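Local atomic coordinates of tudor domain-containing protein 1 (PDB entry 5M9N), a protein that binds arginine-methylated peptides through its Tudor domains and probably helps silence transposable elements in germ cells through the piRNA pathway. Residues 107-113 with 125-131; 61-65 with 118-122; 152-156 with 212-217; 161-167 with 207-213; 146-151 with 187-193. All blocks are in the same frame, centred on the assembly; numbering follows the deposited sequence. Where two conformers were deposited one is given.

Contact 1: residues 107-113 with 125-131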
# COMPACT_ATOMS: atom_id res chain seq x y z
N TYR A 107 17.94 2.30 6.48
CA TYR A 107 19.06 2.01 5.61
C TYR A 107 19.44 0.56 5.81
O TYR A 107 19.60 0.09 6.96
CB TYR A 107 20.25 2.96 5.89
CG TYR A 107 20.14 4.24 5.15
CD1 TYR A 107 19.17 5.14 5.47
CD2 TYR A 107 21.02 4.55 4.12
CE1 TYR A 107 19.01 6.33 4.75
CE2 TYR A 107 20.91 5.74 3.41
CZ TYR A 107 19.87 6.63 3.72
OH TYR A 107 19.74 7.85 3.03
N ALA A 108 19.62 -0.17 4.70
CA ALA A 108 20.14 -1.55 4.75
C ALA A 108 21.68 -1.63 4.75
O ALA A 108 22.24 -2.61 5.22
CB ALA A 108 19.63 -2.35 3.59
N SER A 109 22.32 -0.65 4.15
CA SER A 109 23.78 -0.50 4.24
C SER A 109 24.02 1.00 4.09
O SER A 109 23.09 1.82 4.07
CB SER A 109 24.45 -1.28 3.08
OG SER A 109 23.99 -0.81 1.79
N GLU A 110 25.27 1.36 3.87
CA GLU A 110 25.59 2.75 3.61
C GLU A 110 25.05 3.21 2.30
O GLU A 110 24.86 4.40 2.16
CB GLU A 110 27.11 2.98 3.62
CG GLU A 110 27.76 2.59 4.95
CD GLU A 110 27.58 3.63 6.04
OE1 GLU A 110 26.76 4.55 5.89
OE2 GLU A 110 28.32 3.56 7.05
N GLU A 111 24.88 2.32 1.33
CA GLU A 111 24.44 2.67 -0.02
C GLU A 111 23.08 2.07 -0.49
O GLU A 111 22.76 2.15 -1.65
CB GLU A 111 25.57 2.28 -1.00
CG GLU A 111 27.00 2.77 -0.55
CD GLU A 111 27.15 4.31 -0.46
OE1 GLU A 111 26.29 5.05 -1.02
OE2 GLU A 111 28.16 4.80 0.15
N SER A 112 22.26 1.57 0.43
CA SER A 112 21.03 0.86 0.07
C SER A 112 19.97 1.12 1.15
O SER A 112 20.32 1.36 2.30
CB SER A 112 21.28 -0.64 -0.16
OG SER A 112 21.65 -1.31 1.02
N VAL A 113 18.70 1.19 0.74
CA VAL A 113 17.63 1.57 1.66
C VAL A 113 16.43 0.63 1.53
O VAL A 113 16.08 0.29 0.40
CB VAL A 113 17.21 3.00 1.36
CG1 VAL A 113 16.10 3.50 2.25
CG2 VAL A 113 18.36 3.95 1.52
N ILE A 125 14.50 -3.46 -1.05
CA ILE A 125 15.76 -2.79 -0.76
C ILE A 125 16.40 -2.36 -2.05
O ILE A 125 16.55 -3.16 -2.96
CB ILE A 125 16.69 -3.70 0.07
CG1 ILE A 125 16.07 -3.89 1.43
CG2 ILE A 125 18.09 -3.07 0.21
CD1 ILE A 125 16.69 -5.06 2.18
N LEU A 126 16.72 -1.09 -2.13
CA LEU A 126 17.22 -0.47 -3.33
C LEU A 126 18.54 0.25 -3.07
O LEU A 126 18.70 0.92 -2.06
CB LEU A 126 16.23 0.55 -3.85
CG LEU A 126 14.90 -0.02 -4.35
CD1 LEU A 126 14.04 1.12 -4.89
CD2 LEU A 126 15.13 -1.03 -5.45
N SER A 127 19.43 0.13 -4.05
CA SER A 127 20.52 1.05 -4.23
C SER A 127 20.05 2.51 -4.16
O SER A 127 19.01 2.87 -4.74
CB SER A 127 21.12 0.77 -5.61
OG SER A 127 22.16 1.69 -5.86
N LEU A 128 20.83 3.36 -3.50
CA LEU A 128 20.61 4.83 -3.55
C LEU A 128 20.52 5.43 -4.97
O LEU A 128 19.87 6.46 -5.17
CB LEU A 128 21.67 5.58 -2.73
CG LEU A 128 21.71 5.36 -1.22
CD1 LEU A 128 22.87 6.14 -0.61
CD2 LEU A 128 20.47 5.84 -0.55
N MET A 129 21.14 4.76 -5.94
CA MET A 129 21.06 5.19 -7.31
C MET A 129 19.59 5.10 -7.82
O MET A 129 19.26 5.79 -8.76
CB MET A 129 21.97 4.36 -8.21
CG MET A 129 23.43 4.27 -7.80
SD MET A 129 24.24 5.79 -8.30
CE MET A 129 25.85 5.61 -7.47
N ARG A 130 18.72 4.32 -7.16
CA ARG A 130 17.31 4.14 -7.60
C ARG A 130 16.39 5.04 -6.79
O ARG A 130 15.17 4.96 -6.93
CB ARG A 130 16.91 2.62 -7.61
CG ARG A 130 17.65 1.90 -8.73
CD ARG A 130 17.61 0.37 -8.82
NE ARG A 130 16.36 0.03 -9.37
CZ ARG A 130 16.09 -0.59 -10.51
NH1 ARG A 130 16.98 -1.14 -11.33
NH2 ARG A 130 14.84 -0.66 -10.79
N LEU A 131 16.95 5.96 -5.98
CA LEU A 131 16.11 6.96 -5.30
C LEU A 131 16.41 8.34 -5.88
O LEU A 131 17.52 8.56 -6.27
CB LEU A 131 16.30 6.97 -3.80
CG LEU A 131 16.34 5.59 -3.11
CD1 LEU A 131 16.83 5.74 -1.66
CD2 LEU A 131 14.99 4.94 -3.18
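Val113 and Leu128 meet because of how each is turned about CA-CB: in Val113 CG1 stands opposite the backbone N (chi1 180°), which puts CG2 beside that N as the methyl that meets Leu128, while Leu128 (chi1 -65°) swings CG to the side of its own N. Their side chains then cross at about a right angle, with Leu128 CD2 3.5 Å from Val113 CG2. The setting is the hairpin of strands 112-117 and 123-127 in the antiparallel, SH3-like barrel of the Tudor domain, followed by a short 3-10 turn at 128-130. Val113 and Leu126 form a hydrogen-bonded pair, Val113 N giving to Leu126 O at 2.8 Å and Leu126 N returning to Val113 O at 3.0 Å. Ser112 and Ser127, the next pair, are non-hydrogen-bonded. Just past the strand, Leu128 N donates almost straight to Glu111 O (2.9 Å, 168° at the hydrogen), tying the start of the 3-10 turn to the loop before strand 112-117.

Val113 CG2 also touches Leu131 CD1 and sits over the centre of the Tyr107 ring, which Leu128 CD2 approaches obliquely. Tyr82 packs against both Tyr107 and Leu128, and Tyr107 OH is bonded to Pro83 O. In the chain just ahead of the hairpin, Ala108 CB lies 3.8 Å from Ile125 CG2.

Contact 2: residues 61-65 with 118-122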
# COMPACT_ATOMS: atom_id res chain seq x y z
N LEU A 61 -3.67 7.33 -10.72
CA LEU A 61 -2.39 6.74 -10.39
C LEU A 61 -1.50 6.53 -11.60
O LEU A 61 -0.29 6.74 -11.50
CB LEU A 61 -2.62 5.42 -9.64
CG LEU A 61 -1.65 4.83 -8.63
CD1 LEU A 61 -1.21 5.89 -7.63
CD2 LEU A 61 -2.37 3.67 -7.96
N ALA A 62 -2.09 6.15 -12.76
CA ALA A 62 -1.33 6.06 -13.99
C ALA A 62 -0.85 7.44 -14.35
O ALA A 62 0.20 7.59 -14.91
CB ALA A 62 -2.17 5.47 -15.13
N GLU A 63 -1.66 8.43 -14.04
CA GLU A 63 -1.33 9.84 -14.24
C GLU A 63 -0.14 10.28 -13.36
O GLU A 63 0.80 10.94 -13.83
CB GLU A 63 -2.58 10.69 -13.95
CG GLU A 63 -2.34 12.13 -13.52
CD GLU A 63 -3.51 13.06 -13.83
OE1 GLU A 63 -4.65 12.58 -14.13
OE2 GLU A 63 -3.27 14.29 -13.78
N LEU A 64 -0.19 9.88 -12.10
CA LEU A 64 0.92 10.17 -11.16
C LEU A 64 2.21 9.58 -11.66
O LEU A 64 3.23 10.24 -11.72
CB LEU A 64 0.59 9.61 -9.79
CG LEU A 64 1.64 9.73 -8.70
CD1 LEU A 64 2.03 11.18 -8.48
CD2 LEU A 64 1.09 9.12 -7.43
N GLN A 65 2.15 8.31 -11.99
CA GLN A 65 3.28 7.58 -12.54
C GLN A 65 3.85 8.22 -13.81
O GLN A 65 5.05 8.23 -13.99
CB GLN A 65 2.88 6.14 -12.84
CG GLN A 65 2.39 5.37 -11.59
CD GLN A 65 3.50 5.20 -10.57
OE1 GLN A 65 4.54 4.65 -10.93
NE2 GLN A 65 3.32 5.71 -9.34
N VAL A 118 4.29 3.60 -1.26
CA VAL A 118 3.16 4.10 -0.47
C VAL A 118 1.80 4.05 -1.23
O VAL A 118 0.72 4.20 -0.67
CB VAL A 118 3.37 5.52 -0.01
CG1 VAL A 118 4.47 5.57 1.02
CG2 VAL A 118 3.60 6.49 -1.16
N ASP A 119 1.88 3.85 -2.49
CA ASP A 119 0.63 3.73 -3.31
C ASP A 119 0.22 2.32 -3.61
O ASP A 119 -0.90 2.09 -4.23
CB ASP A 119 0.86 4.52 -4.56
CG ASP A 119 0.92 5.98 -4.30
OD1 ASP A 119 0.04 6.53 -3.55
OD2 ASP A 119 1.81 6.58 -4.92
N TYR A 120 1.03 1.35 -3.17
CA TYR A 120 0.86 -0.05 -3.55
C TYR A 120 0.95 -0.98 -2.39
O TYR A 120 0.24 -1.99 -2.38
CB TYR A 120 1.83 -0.51 -4.68
CG TYR A 120 1.54 0.14 -5.97
CD1 TYR A 120 2.01 1.42 -6.23
CD2 TYR A 120 0.74 -0.49 -6.93
CE1 TYR A 120 1.70 2.07 -7.37
CE2 TYR A 120 0.38 0.17 -8.11
CZ TYR A 120 0.89 1.44 -8.32
OH TYR A 120 0.60 2.20 -9.41
N GLY A 121 1.85 -0.73 -1.44
CA GLY A 121 1.95 -1.52 -0.26
C GLY A 121 3.07 -2.52 -0.16
O GLY A 121 3.33 -3.07 0.94
N ASN A 122 3.76 -2.73 -1.26
CA ASN A 122 4.92 -3.58 -1.27
C ASN A 122 6.16 -2.77 -0.84
O ASN A 122 6.08 -1.56 -0.55
CB ASN A 122 5.07 -4.27 -2.66
CG ASN A 122 5.34 -3.29 -3.76
OD1 ASN A 122 4.68 -2.28 -3.88
ND2 ASN A 122 6.39 -3.53 -4.49
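Leu61 and Tyr120 approach from opposite directions and supply much of the apolar contact between helix 58-73 and the loop that joins strands 112-117 and 123-127. The leucine holds its branch point against the phenol end of the tyrosine, with Leu61 CG 3.5 Å from Tyr120 OH and Leu61 CD2 4.0 Å from Tyr120 CZ. Its other methyl serves the neighbouring residue: Leu61 CD1 lies 3.9 Å from Asp119 CB. CG of the leucine is roughly anti to the backbone N (chi1 -152°), which directs the fork toward the loop, where one branch can reach each of the two residues. Gln65, one turn on, adds its aliphatic CG at the edge of reach of the tyrosine oxygen.

In this extended Tudor domain the loop belongs to the methylarginine-binding site. Tyr120 packs on the modified side chain of the bound peptide and meets the ring of Tyr100 at about 90°, as in an aromatic cage; the helix thus backs the phenol end of a peptide-contacting tyrosine.

Polar atoms take part mainly through partners elsewhere. Asp119 OD1 forms a salt bridge with Arg101 and accepts from the backbone N of Gln144, which together would hold the carboxylate in place, while Gln53 NE2 binds the loop backbone at Asp119 O. Asp119 and Leu64 approach from opposite directions, OD2 of the aspartate 3.6 Å from Leu64 CD2.

Contact 3: residues 152-156 with 212-217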
# COMPACT_ATOMS: atom_id res chain seq x y z
N GLY A 152 -13.05 -8.85 12.97
CA GLY A 152 -13.76 -9.98 13.59
C GLY A 152 -12.98 -11.27 13.73
O GLY A 152 -13.57 -12.27 14.12
N VAL A 153 -11.69 -11.27 13.41
CA VAL A 153 -10.91 -12.52 13.36
C VAL A 153 -9.60 -12.42 14.09
O VAL A 153 -9.00 -11.35 14.14
CB VAL A 153 -10.62 -13.04 11.94
CG1 VAL A 153 -11.90 -13.50 11.29
CG2 VAL A 153 -9.83 -12.02 11.08
N LYS A 154 -9.19 -13.55 14.66
CA LYS A 154 -7.85 -13.76 15.23
C LYS A 154 -7.35 -15.09 14.69
O LYS A 154 -8.17 -15.99 14.42
CB LYS A 154 -7.94 -13.93 16.72
CG LYS A 154 -8.54 -12.79 17.51
CD LYS A 154 -9.21 -13.31 18.79
CE LYS A 154 -8.31 -14.20 19.64
NZ LYS A 154 -8.82 -14.27 21.03
N PRO A 155 -6.03 -15.24 14.58
CA PRO A 155 -5.47 -16.50 14.07
C PRO A 155 -5.72 -17.64 15.04
O PRO A 155 -5.34 -17.49 16.21
CB PRO A 155 -3.97 -16.22 14.01
CG PRO A 155 -3.73 -15.03 14.86
CD PRO A 155 -4.99 -14.25 14.92
N SER A 156 -6.29 -18.76 14.59
CA SER A 156 -6.75 -19.79 15.55
C SER A 156 -5.61 -20.48 16.30
O SER A 156 -5.89 -21.13 17.29
CB SER A 156 -7.70 -20.82 14.93
OG SER A 156 -7.03 -21.84 14.22
N GLY A 212 -11.35 -23.06 9.70
CA GLY A 212 -10.52 -23.40 10.85
C GLY A 212 -9.53 -22.30 11.21
O GLY A 212 -9.29 -22.06 12.39
N PHE A 213 -8.99 -21.62 10.20
CA PHE A 213 -7.80 -20.79 10.35
C PHE A 213 -8.00 -19.62 11.31
O PHE A 213 -7.05 -19.18 11.97
CB PHE A 213 -7.31 -20.26 8.99
CG PHE A 213 -7.05 -21.35 7.96
CD1 PHE A 213 -6.21 -22.42 8.25
CD2 PHE A 213 -7.68 -21.32 6.72
CE1 PHE A 213 -5.98 -23.42 7.31
CE2 PHE A 213 -7.45 -22.32 5.78
CZ PHE A 213 -6.60 -23.37 6.07
N ALA A 214 -9.24 -19.14 11.42
CA ALA A 214 -9.54 -18.01 12.28
C ALA A 214 -10.50 -18.38 13.37
O ALA A 214 -11.23 -19.32 13.24
CB ALA A 214 -10.14 -16.89 11.45
N VAL A 215 -10.48 -17.58 14.43
CA VAL A 215 -11.44 -17.64 15.54
C VAL A 215 -12.03 -16.23 15.76
O VAL A 215 -11.37 -15.22 15.44
CB VAL A 215 -10.80 -18.18 16.87
CG1 VAL A 215 -10.42 -19.66 16.75
CG2 VAL A 215 -9.59 -17.36 17.30
N GLY A 216 -13.24 -16.16 16.31
CA GLY A 216 -13.98 -14.90 16.46
C GLY A 216 -13.48 -13.93 17.52
O GLY A 216 -12.86 -14.34 18.51
N GLU A 217 -13.72 -12.63 17.31
CA GLU A 217 -13.64 -11.62 18.38
C GLU A 217 -14.64 -10.49 18.20
O GLU A 217 -14.99 -10.15 17.08
CB GLU A 217 -12.24 -11.03 18.47
CG GLU A 217 -11.67 -10.59 17.13
CD GLU A 217 -10.41 -9.79 17.29
OE1 GLU A 217 -9.71 -9.94 18.32
OE2 GLU A 217 -10.10 -9.01 16.37
O HOH W 1 -12.29 -6.99 15.11
O HOH W 2 -9.71 -8.58 13.68
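Gly152 and Glu217 flank one end of a small two-stranded antiparallel sheet, strand 153-155 with strand 214-216, at the far end of the extended Tudor domain, where the last modelled residues are paired. Gly152 O accepts from Glu217 N at 3.2 Å, with the donor well above the carbonyl plane, and a water links Gly152 N to Glu217 OE2. Val153, opposite Gly216 in a non-hydrogen-bonded pair, points to the inner face: its CG1 lies 3.8 Å from Ala214 CB, and both residues pack on Trp160 and Leu209.

Lys154 and Val215 form the hydrogen-bonded pair, both bonds running nearly along the C=O axis, with Lys154 N to Val215 O at 2.9 Å and Val215 N to Lys154 O at 2.8 Å. The lysine chain crosses Glu217 at a slant, with Lys154 CG 3.2 Å from Glu217 OE1; beyond CG it bends at chi3 (52°), and NZ ends too far from that oxygen for a salt bridge. Pro155, which has no N-H to offer, falls opposite Ala214 in a non-hydrogen-bonded pair and turns its ring away, onto Trp160 and Glu48.

Ser156 closes the pairing with two bonds. Its N gives to Phe213 O at 2.8 Å, and Ser156 OG, placed between the backbone N and the carbonyl carbon (chi1 81°), donates to Gly212 O at 2.9 Å.

Contact 4: residues 161-167 with 207-213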
# COMPACT_ATOMS: atom_id res chain seq x y z
N THR A 161 -0.86 -18.79 9.63
CA THR A 161 -0.07 -19.73 8.87
C THR A 161 -0.17 -19.41 7.38
O THR A 161 -1.25 -18.99 6.92
CB THR A 161 -0.60 -21.15 9.07
OG1 THR A 161 -1.96 -21.21 8.64
CG2 THR A 161 -0.54 -21.53 10.51
N PRO A 162 0.94 -19.63 6.61
CA PRO A 162 0.99 -19.34 5.17
C PRO A 162 -0.14 -19.97 4.38
O PRO A 162 -0.46 -19.49 3.29
CB PRO A 162 2.34 -19.92 4.71
CG PRO A 162 2.79 -20.81 5.82
CD PRO A 162 2.21 -20.24 7.08
N GLU A 163 -0.72 -21.04 4.93
CA GLU A 163 -1.93 -21.59 4.39
C GLU A 163 -3.17 -20.73 4.55
O GLU A 163 -4.04 -20.74 3.67
CB GLU A 163 -2.21 -22.94 5.01
CG GLU A 163 -3.37 -23.62 4.33
CD GLU A 163 -3.35 -25.13 4.42
OE1 GLU A 163 -2.66 -25.64 5.32
OE2 GLU A 163 -4.05 -25.78 3.58
N ALA A 164 -3.33 -20.07 5.69
CA ALA A 164 -4.46 -19.15 5.88
C ALA A 164 -4.30 -17.99 4.90
O ALA A 164 -5.25 -17.57 4.25
CB ALA A 164 -4.52 -18.62 7.30
N ILE A 165 -3.08 -17.48 4.83
CA ILE A 165 -2.72 -16.39 3.94
C ILE A 165 -2.94 -16.73 2.44
O ILE A 165 -3.43 -15.90 1.68
CB ILE A 165 -1.27 -15.99 4.24
CG1 ILE A 165 -1.18 -15.37 5.65
CG2 ILE A 165 -0.73 -15.03 3.20
CD1 ILE A 165 0.19 -15.55 6.29
N CYS A 166 -2.55 -17.93 2.06
CA CYS A 166 -2.82 -18.49 0.73
C CYS A 166 -4.30 -18.45 0.39
O CYS A 166 -4.69 -17.98 -0.65
CB CYS A 166 -2.34 -19.93 0.69
SG CYS A 166 -2.41 -20.65 -0.94
N LEU A 167 -5.11 -18.96 1.31
CA LEU A 167 -6.53 -18.96 1.17
C LEU A 167 -7.10 -17.57 1.02
O LEU A 167 -7.94 -17.34 0.16
CB LEU A 167 -7.18 -19.65 2.36
CG LEU A 167 -8.72 -19.62 2.33
CD1 LEU A 167 -9.28 -20.36 1.11
CD2 LEU A 167 -9.28 -20.19 3.61
N VAL A 207 -15.24 -17.04 5.78
CA VAL A 207 -14.60 -18.20 5.15
C VAL A 207 -13.39 -18.68 5.98
O VAL A 207 -13.20 -19.88 6.16
CB VAL A 207 -14.14 -17.90 3.72
CG1 VAL A 207 -13.38 -19.10 3.14
CG2 VAL A 207 -15.31 -17.55 2.81
N LEU A 208 -12.58 -17.74 6.47
CA LEU A 208 -11.44 -18.09 7.32
C LEU A 208 -11.84 -18.74 8.67
O LEU A 208 -11.16 -19.67 9.15
CB LEU A 208 -10.55 -16.86 7.57
CG LEU A 208 -9.79 -16.29 6.37
CD1 LEU A 208 -9.10 -14.99 6.77
CD2 LEU A 208 -8.75 -17.28 5.84
N LEU A 209 -12.91 -18.23 9.29
CA LEU A 209 -13.55 -18.86 10.44
C LEU A 209 -14.09 -20.26 10.10
O LEU A 209 -13.82 -21.21 10.82
CB LEU A 209 -14.69 -17.99 10.97
CG LEU A 209 -14.24 -16.66 11.61
CD1 LEU A 209 -15.26 -15.55 11.49
CD2 LEU A 209 -13.87 -16.89 13.06
N ASP A 210 -14.80 -20.39 8.97
CA ASP A 210 -15.35 -21.69 8.57
C ASP A 210 -14.27 -22.72 8.26
O ASP A 210 -14.44 -23.90 8.54
CB ASP A 210 -16.30 -21.55 7.38
CG ASP A 210 -17.60 -20.85 7.74
OD1 ASP A 210 -17.86 -20.58 8.93
OD2 ASP A 210 -18.39 -20.56 6.83
N ALA A 211 -13.14 -22.27 7.72
CA ALA A 211 -12.04 -23.16 7.34
C ALA A 211 -11.11 -23.57 8.49
O ALA A 211 -10.15 -24.32 8.27
CB ALA A 211 -11.22 -22.55 6.22
N GLY A 212 -11.35 -23.06 9.70
CA GLY A 212 -10.52 -23.40 10.85
C GLY A 212 -9.53 -22.30 11.21
O GLY A 212 -9.29 -22.06 12.39
N PHE A 213 -8.99 -21.62 10.20
CA PHE A 213 -7.80 -20.79 10.35
C PHE A 213 -8.00 -19.62 11.31
O PHE A 213 -7.05 -19.18 11.97
CB PHE A 213 -7.31 -20.26 8.99
CG PHE A 213 -7.05 -21.35 7.96
CD1 PHE A 213 -6.21 -22.42 8.25
CD2 PHE A 213 -7.68 -21.32 6.72
CE1 PHE A 213 -5.98 -23.42 7.31
CE2 PHE A 213 -7.45 -22.32 5.78
CZ PHE A 213 -6.60 -23.37 6.07
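The Phe213 ring stands between two helices, with Ala164 CA over one face and the carbonyl oxygen of Ala211 over the centre of the other. It is the wedge of a helix-helix contact in the C-terminal lobe of the extended Tudor domain, between the first turns of helix 162-172 and the end of helix 204-210. The approach of Ala164 is a CH-pi contact, CA being 4.2 Å from the centroid of the Phe213 ring and 20° off its normal. Ala164 CB packs against the root of the side chain, 3.7 Å from Phe213 CB. Gly212, the first residue to leave the helix, has a positive phi and turns the chain so that Phe213 comes back toward Ala164.

Leu167 meets the ring differently. With CG opposite the backbone N (chi1 176°), it sends CD2 to the ring edge, in plane and 3.5 Å from Phe213 CE2. At the neighbouring ring atom Glu163 crosses the phenylalanine at about a right angle, its CG 3.7 Å from Phe213 CZ and its carboxylate plane inclined 35° to the ring. Thr161 caps the start of helix 162-172, OG1 taking a weak bond from Ala164 N.

The leucine methyl that touches the ring also reaches helix 204-210 and the residue after it. Leu167 CD2 lies 3.7 Å from Leu208 CD2 and 4.0 Å from Ala211 CB, with Val207 CG1 a little farther off at 4.3 Å.

Contact 5: residues 146-151 with 187-193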
# COMPACT_ATOMS: atom_id res chain seq x y z
N ILE A 146 -4.10 1.50 1.09
CA ILE A 146 -4.83 1.70 2.34
C ILE A 146 -4.50 0.52 3.25
O ILE A 146 -4.75 -0.61 2.89
CB ILE A 146 -6.33 1.77 2.09
CG1 ILE A 146 -6.69 2.99 1.24
CG2 ILE A 146 -7.09 1.89 3.39
CD1 ILE A 146 -7.84 2.70 0.32
N LYS A 147 -3.92 0.81 4.43
CA LYS A 147 -3.52 -0.22 5.36
C LYS A 147 -4.71 -0.72 6.17
O LYS A 147 -5.43 0.06 6.78
CB LYS A 147 -2.44 0.31 6.32
CG LYS A 147 -2.00 -0.73 7.34
CD LYS A 147 -1.57 -2.02 6.68
CE LYS A 147 -1.43 -3.08 7.74
NZ LYS A 147 -2.52 -3.27 8.76
N CYS A 148 -4.89 -2.04 6.17
CA CYS A 148 -6.06 -2.69 6.66
C CYS A 148 -5.73 -3.83 7.60
O CYS A 148 -4.70 -4.50 7.47
CB CYS A 148 -6.85 -3.28 5.49
SG CYS A 148 -7.51 -2.00 4.39
N VAL A 149 -6.67 -4.07 8.51
CA VAL A 149 -6.73 -5.23 9.34
C VAL A 149 -8.14 -5.84 9.18
O VAL A 149 -9.10 -5.11 9.21
CB VAL A 149 -6.65 -4.78 10.80
CG1 VAL A 149 -6.85 -5.95 11.76
CG2 VAL A 149 -5.34 -4.04 11.04
N LEU A 150 -8.21 -7.15 9.02
CA LEU A 150 -9.45 -7.82 8.74
C LEU A 150 -10.27 -7.94 10.04
O LEU A 150 -9.78 -8.52 11.00
CB LEU A 150 -9.17 -9.20 8.13
CG LEU A 150 -10.47 -9.80 7.55
CD1 LEU A 150 -10.90 -9.07 6.28
CD2 LEU A 150 -10.36 -11.27 7.24
N ALA A 151 -11.46 -7.34 10.07
CA ALA A 151 -12.41 -7.34 11.23
C ALA A 151 -12.90 -8.71 11.65
O ALA A 151 -13.11 -9.59 10.82
CB ALA A 151 -13.66 -6.47 10.94
N ASN A 187 -2.76 3.31 13.08
CA ASN A 187 -2.13 3.47 11.78
C ASN A 187 -2.88 2.73 10.64
O ASN A 187 -2.37 2.63 9.54
CB ASN A 187 -0.64 3.11 11.86
CG ASN A 187 0.17 4.15 12.65
OD1 ASN A 187 0.83 5.04 12.08
ND2 ASN A 187 0.10 4.06 13.99
N SER A 188 -4.11 2.28 10.89
CA SER A 188 -4.85 1.53 9.85
C SER A 188 -6.37 1.52 9.96
O SER A 188 -6.92 2.11 10.87
CB SER A 188 -4.34 0.10 9.85
OG SER A 188 -4.62 -0.52 11.02
N SER A 189 -7.02 0.89 8.99
CA SER A 189 -8.46 0.65 9.04
C SER A 189 -8.81 -0.81 9.30
O SER A 189 -8.28 -1.69 8.67
CB SER A 189 -9.10 1.07 7.74
OG SER A 189 -8.83 2.41 7.46
N LEU A 190 -9.75 -1.03 10.22
CA LEU A 190 -10.35 -2.32 10.42
C LEU A 190 -11.46 -2.44 9.38
O LEU A 190 -12.31 -1.59 9.32
CB LEU A 190 -10.96 -2.40 11.83
CG LEU A 190 -11.39 -3.78 12.30
CD1 LEU A 190 -10.23 -4.75 12.52
CD2 LEU A 190 -12.21 -3.67 13.60
N VAL A 191 -11.47 -3.50 8.60
CA VAL A 191 -12.42 -3.59 7.46
C VAL A 191 -13.04 -4.97 7.35
O VAL A 191 -12.49 -5.96 7.87
CB VAL A 191 -11.73 -3.29 6.08
CG1 VAL A 191 -11.26 -1.85 5.97
CG2 VAL A 191 -10.64 -4.29 5.79
N GLU A 192 -14.20 -5.04 6.70
CA GLU A 192 -14.72 -6.30 6.19
C GLU A 192 -14.43 -6.32 4.72
O GLU A 192 -14.46 -5.27 4.08
CB GLU A 192 -16.23 -6.40 6.37
CG GLU A 192 -16.68 -6.89 7.73
CD GLU A 192 -18.15 -6.65 7.94
OE1 GLU A 192 -18.85 -6.33 6.98
OE2 GLU A 192 -18.62 -6.79 9.09
N LEU A 193 -14.13 -7.50 4.19
CA LEU A 193 -13.92 -7.70 2.76
C LEU A 193 -15.04 -8.59 2.25
O LEU A 193 -15.16 -9.72 2.71
CB LEU A 193 -12.61 -8.40 2.51
CG LEU A 193 -11.31 -7.69 2.91
CD1 LEU A 193 -10.14 -8.55 2.47
CD2 LEU A 193 -11.25 -6.30 2.30
O HOH W 3 -6.24 2.74 6.60
O HOH W 4 -2.47 -2.30 11.29
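Leu190 projects CD1 into the dip between Val149 and Ala151, 3.7 Å from Val149 CG1 and 3.6 Å from Ala151 CA. This knob lies on one face of a parallel pair, strand 146-150 beside strand 189-195, in the mixed, curled sheet of the staphylococcal nuclease-like part of the extended Tudor domain. The short segments are strongly twisted, their directions 63° apart, yet four backbone bonds follow one another across them, from Ser189 N to Lys147 O through to Ala151 N to Val191 O (2.8 Å).

On the other face Val191 has CG1 anti to the carbonyl carbon (chi1 -66°), which sets CG2 between N and C and beside Cys148 CB at 3.9 Å; Phe50 packs on both residues. Farther along, Leu150 and Leu193 lean together, CD1 of Leu150 lying 3.7 Å from Leu193 CG, where Val204 touches both.

Near the start of the pairing Ser188 CB lies 3.3 Å from Lys147 O, on which Ser189 N also converges. Ser189 OG is bonded to Lys184 NZ, and a water bridges the two strands, 2.7 Å from Ser189 OG and 2.8 Å from Lys147 O.

In the fold
The five contacts run from one lobe to the other. Contacts 1 and 2 share the hairpin of strands 112-117 and 123-127: its open end, away from the connecting loop, is in contact 1 and the loop itself in contact 2, with centres 20 Å apart. Contact 2 carries Tyr120 and Asn122, which pack on the modified side chain of the bound peptide. It comes within about 6 Å, nearest atoms, of contact 5, in the mixed sheet of the other lobe. Contact 5 leads along the chain into contact 3, centres 15 Å apart, and packs on contact 4 through Leu150 and Leu208. Contacts 3 and 4 share Gly212 and Phe213, and Ala214 N probably bonds to Leu208 O. Contact 3 is about 38 Å from contact 1, centre to centre.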